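Local coordinates for CG5036 (Drosophila melanogaster, PDB 4IGU), which probably accelerates GTP hydrolysis by G-protein alpha subunits through its RGS domain, and may also slow their release of GDP, at residues F47-A57 and Y81-V90. Sequence-based numbering, arbitrary orientation.
Sequences FSEENILFWLA and YISILSPREV
Phe54 and Tyr81 form an offset edge-to-face aromatic pair that joins helix 50-61 to the end of helix 67-81, while a salt-bridge network links Glu49 and Glu50 to Arg88 in the loop after helix 67-81. The ring planes stand 60° apart, with the Phe54 edge toward the Tyr81 face. Phe54 CB sits over that face, 4.0 Å from the ring centroid, in CH-pi geometry. With CG anti to the backbone N (chi1 169°), the Phe54 ring also receives Val90 CG2 over one face, and its CE1 reaches Ile82 CD1. The Tyr81 ring lies against helix 50-61, its OH 3.5 Å from Leu53 CB and its CE2 4.0 Å from Ala57 CB. A serine here would probably leave the Phe54 edge without its aromatic mate and open a gap beside Leu53 and Ala57. At the polar end, Arg88 NE is shared between Glu50 OE1 and OE2 (3.1 Å to each) in weak, bent hydrogen bonds of a salt bridge, with a third weak bond from NH2 to OE1; the Glu49 OE1 to Arg88 NH2 bridge is long (3.6 Å). A water donates to both Glu50 OE2 and Glu89 O. Ile77 and Ala115 also border Phe54, placing this apolar cluster among packed helices of the all-helical RGS domain.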
loop_
_atom_site.group_PDB
_atom_site.type_symbol
_atom_site.label_atom_id
_atom_site.label_comp_id
_atom_site.label_asym_id
_atom_site.label_seq_id
_atom_site.Cartn_x
_atom_site.Cartn_y
_atom_site.Cartn_z
ATOM N N PHE A 47 8.125 10.176 -2.536
ATOM C CA PHE A 47 8.792 9.235 -3.440
ATOM C C PHE A 47 8.786 7.796 -2.918
ATOM O O PHE A 47 9.786 7.083 -3.017
ATOM C CB PHE A 47 10.229 9.691 -3.720
ATOM C CG PHE A 47 10.326 11.112 -4.199
ATOM C CD1 PHE A 47 10.144 11.418 -5.539
ATOM C CD2 PHE A 47 10.589 12.141 -3.308
ATOM C CE1 PHE A 47 10.228 12.728 -5.986
ATOM C CE2 PHE A 47 10.672 13.452 -3.743
ATOM C CZ PHE A 47 10.489 13.747 -5.085
ATOM N N SER A 48 7.660 7.365 -2.358
ATOM C CA SER A 48 7.543 5.981 -1.915
ATOM C C SER A 48 6.175 5.392 -2.236
ATOM O O SER A 48 5.761 4.411 -1.615
ATOM C CB SER A 48 7.835 5.863 -0.417
ATOM O OG SER A 48 6.934 6.651 0.338
ATOM N N GLU A 49 5.480 5.970 -3.212
ATOM C CA GLU A 49 4.133 5.499 -3.535
ATOM C C GLU A 49 4.132 4.064 -4.069
ATOM O O GLU A 49 3.092 3.411 -4.075
ATOM C CB GLU A 49 3.399 6.459 -4.490
ATOM C CG GLU A 49 3.767 6.328 -5.951
ATOM C CD GLU A 49 5.032 7.076 -6.297
ATOM O OE1 GLU A 49 5.746 7.518 -5.364
ATOM O OE2 GLU A 49 5.314 7.224 -7.505
ATOM N N GLU A 50 5.294 3.566 -4.490
ATOM C CA GLU A 50 5.393 2.182 -4.952
ATOM C C GLU A 50 5.073 1.197 -3.833
ATOM O O GLU A 50 4.680 0.058 -4.100
ATOM C CB GLU A 50 6.787 1.879 -5.517
ATOM C CG GLU A 50 7.898 1.953 -4.492
ATOM C CD GLU A 50 8.485 3.341 -4.403
ATOM O OE1 GLU A 50 7.893 4.266 -5.009
ATOM O OE2 GLU A 50 9.538 3.496 -3.750
ATOM N N ASN A 51 5.238 1.633 -2.588
ATOM C CA ASN A 51 4.906 0.789 -1.443
ATOM C C ASN A 51 3.414 0.441 -1.365
ATOM O O ASN A 51 3.040 -0.725 -1.201
ATOM C CB ASN A 51 5.375 1.458 -0.148
ATOM C CG ASN A 51 6.867 1.315 0.068
ATOM O OD1 ASN A 51 7.507 0.478 -0.567
ATOM N ND2 ASN A 51 7.429 2.119 0.976
ATOM N N ILE A 52 2.552 1.443 -1.471
ATOM C CA ILE A 52 1.118 1.170 -1.405
ATOM C C ILE A 52 0.583 0.560 -2.712
ATOM O O ILE A 52 -0.345 -0.261 -2.702
ATOM C CB ILE A 52 0.307 2.429 -0.970
ATOM C CG1 ILE A 52 -1.078 2.026 -0.464
ATOM C CG2 ILE A 52 0.245 3.464 -2.113
ATOM C CD1 ILE A 52 -1.854 3.150 0.188
ATOM N N LEU A 53 1.163 0.948 -3.841
ATOM C CA LEU A 53 0.732 0.378 -5.109
ATOM C C LEU A 53 1.063 -1.128 -5.158
ATOM O O LEU A 53 0.250 -1.940 -5.619
ATOM C CB LEU A 53 1.355 1.147 -6.284
ATOM C CG LEU A 53 0.783 2.570 -6.429
ATOM C CD1 LEU A 53 1.678 3.478 -7.258
ATOM C CD2 LEU A 53 -0.607 2.512 -7.048
ATOM N N PHE A 54 2.234 -1.503 -4.655
ATOM C CA PHE A 54 2.587 -2.927 -4.552
ATOM C C PHE A 54 1.612 -3.625 -3.626
ATOM O O PHE A 54 1.089 -4.702 -3.943
ATOM C CB PHE A 54 4.024 -3.086 -4.031
ATOM C CG PHE A 54 4.394 -4.508 -3.638
ATOM C CD1 PHE A 54 4.520 -5.508 -4.600
ATOM C CD2 PHE A 54 4.665 -4.826 -2.312
ATOM C CE1 PHE A 54 4.887 -6.806 -4.242
ATOM C CE2 PHE A 54 5.031 -6.128 -1.943
ATOM C CZ PHE A 54 5.134 -7.116 -2.906
ATOM N N TRP A 55 1.342 -3.001 -2.482
ATOM C CA TRP A 55 0.445 -3.588 -1.486
ATOM C C TRP A 55 -0.966 -3.777 -2.052
ATOM O O TRP A 55 -1.599 -4.815 -1.852
ATOM C CB TRP A 55 0.413 -2.741 -0.198
ATOM C CG TRP A 55 -0.330 -3.440 0.925
ATOM C CD1 TRP A 55 0.189 -4.314 1.835
ATOM C CD2 TRP A 55 -1.734 -3.351 1.213
ATOM N NE1 TRP A 55 -0.801 -4.763 2.683
ATOM C CE2 TRP A 55 -1.991 -4.187 2.317
ATOM C CE3 TRP A 55 -2.799 -2.639 0.640
ATOM C CZ2 TRP A 55 -3.268 -4.328 2.872
ATOM C CZ3 TRP A 55 -4.068 -2.781 1.190
ATOM C CH2 TRP A 55 -4.290 -3.616 2.298
ATOM N N LEU A 56 -1.452 -2.786 -2.784
ATOM C CA LEU A 56 -2.753 -2.916 -3.427
ATOM C C LEU A 56 -2.745 -3.996 -4.520
ATOM O O LEU A 56 -3.744 -4.697 -4.725
ATOM C CB LEU A 56 -3.187 -1.567 -3.997
ATOM C CG LEU A 56 -3.475 -0.506 -2.941
ATOM C CD1 LEU A 56 -3.583 0.852 -3.606
ATOM C CD2 LEU A 56 -4.750 -0.848 -2.183
ATOM N N ALA A 57 -1.630 -4.128 -5.229
ATOM C CA ALA A 57 -1.544 -5.129 -6.296
ATOM C C ALA A 57 -1.609 -6.530 -5.717
ATOM O O ALA A 57 -2.210 -7.427 -6.315
ATOM C CB ALA A 57 -0.259 -4.939 -7.119
ATOM N N TYR A 81 7.342 -4.072 -9.446
ATOM C CA TYR A 81 7.676 -3.668 -8.069
ATOM C C TYR A 81 8.900 -4.285 -7.413
ATOM O O TYR A 81 9.378 -3.771 -6.397
ATOM C CB TYR A 81 6.484 -3.899 -7.152
ATOM C CG TYR A 81 5.254 -3.180 -7.610
ATOM C CD1 TYR A 81 5.181 -1.793 -7.559
ATOM C CD2 TYR A 81 4.164 -3.882 -8.094
ATOM C CE1 TYR A 81 4.049 -1.124 -7.976
ATOM C CE2 TYR A 81 3.029 -3.233 -8.512
ATOM C CZ TYR A 81 2.974 -1.852 -8.448
ATOM O OH TYR A 81 1.837 -1.203 -8.876
ATOM N N ILE A 82 9.402 -5.388 -7.960
ATOM C CA ILE A 82 10.476 -6.123 -7.279
ATOM C C ILE A 82 11.732 -6.252 -8.128
ATOM O O ILE A 82 12.856 -6.159 -7.618
ATOM C CB ILE A 82 9.993 -7.520 -6.831
ATOM C CG1 ILE A 82 8.744 -7.368 -5.951
ATOM C CG2 ILE A 82 11.104 -8.277 -6.101
ATOM C CD1 ILE A 82 8.187 -8.683 -5.432
ATOM N N SER A 83 11.544 -6.454 -9.428
ATOM C CA SER A 83 12.672 -6.645 -10.351
ATOM C C SER A 83 13.471 -5.363 -10.553
ATOM O O SER A 83 12.947 -4.267 -10.339
ATOM C CB SER A 83 12.151 -7.106 -11.709
ATOM O OG SER A 83 13.212 -7.190 -12.635
ATOM N N ILE A 84 14.721 -5.498 -11.008
ATOM C CA ILE A 84 15.510 -4.348 -11.480
ATOM C C ILE A 84 14.836 -3.610 -12.631
ATOM O O ILE A 84 15.128 -2.439 -12.886
ATOM C CB ILE A 84 16.923 -4.775 -11.934
ATOM C CG1 ILE A 84 16.824 -5.761 -13.109
ATOM C CG2 ILE A 84 17.667 -5.386 -10.770
ATOM C CD1 ILE A 84 18.080 -6.570 -13.355
ATOM N N LEU A 85 13.937 -4.288 -13.338
ATOM C CA LEU A 85 13.148 -3.625 -14.375
ATOM C C LEU A 85 12.239 -2.541 -13.795
ATOM O O LEU A 85 11.828 -1.622 -14.506
ATOM C CB LEU A 85 12.310 -4.632 -15.159
ATOM C CG LEU A 85 13.055 -5.579 -16.098
ATOM C CD1 LEU A 85 12.045 -6.316 -16.957
ATOM C CD2 LEU A 85 14.033 -4.801 -16.962
ATOM N N SER A 86 11.927 -2.642 -12.505
ATOM C CA SER A 86 11.009 -1.684 -11.889
ATOM C C SER A 86 11.591 -0.276 -11.922
ATOM O O SER A 86 12.797 -0.103 -11.747
ATOM C CB SER A 86 10.723 -2.068 -10.445
ATOM O OG SER A 86 9.953 -1.056 -9.831
ATOM N N PRO A 87 10.732 0.733 -12.161
ATOM C CA PRO A 87 11.147 2.139 -12.117
ATOM C C PRO A 87 11.745 2.446 -10.758
ATOM O O PRO A 87 12.763 3.130 -10.661
ATOM C CB PRO A 87 9.825 2.895 -12.286
ATOM C CG PRO A 87 8.947 1.945 -13.046
ATOM C CD PRO A 87 9.319 0.577 -12.553
ATOM N N ARG A 88 11.111 1.923 -9.712
ATOM C CA ARG A 88 11.656 1.998 -8.364
ATOM C C ARG A 88 11.101 0.852 -7.545
ATOM O O ARG A 88 9.913 0.834 -7.195
ATOM C CB ARG A 88 11.324 3.328 -7.685
ATOM C CG ARG A 88 11.895 3.421 -6.255
ATOM C CD ARG A 88 11.979 4.865 -5.745
ATOM N NE ARG A 88 10.675 5.516 -5.769
ATOM C CZ ARG A 88 10.359 6.549 -6.545
ATOM N NH1 ARG A 88 11.259 7.082 -7.357
ATOM N NH2 ARG A 88 9.135 7.058 -6.498
ATOM N N GLU A 89 11.958 -0.109 -7.227
ATOM C CA GLU A 89 11.483 -1.309 -6.557
ATOM C C GLU A 89 11.192 -1.053 -5.079
ATOM O O GLU A 89 11.778 -0.152 -4.467
ATOM C CB GLU A 89 12.479 -2.462 -6.740
ATOM C CG GLU A 89 13.789 -2.294 -5.991
ATOM C CD GLU A 89 14.939 -3.048 -6.649
ATOM O OE1 GLU A 89 15.937 -3.334 -5.950
ATOM O OE2 GLU A 89 14.848 -3.343 -7.864
ATOM N N VAL A 90 10.271 -1.837 -4.518
ATOM C CA VAL A 90 10.046 -1.836 -3.081
ATOM C C VAL A 90 11.267 -2.467 -2.401
ATOM O O VAL A 90 11.970 -3.280 -3.005
ATOM C CB VAL A 90 8.765 -2.600 -2.692
ATOM C CG1 VAL A 90 7.520 -1.881 -3.207
ATOM C CG2 VAL A 90 8.809 -4.047 -3.209
HETATM O O HOH W 1 11.197 1.742 -2.775
#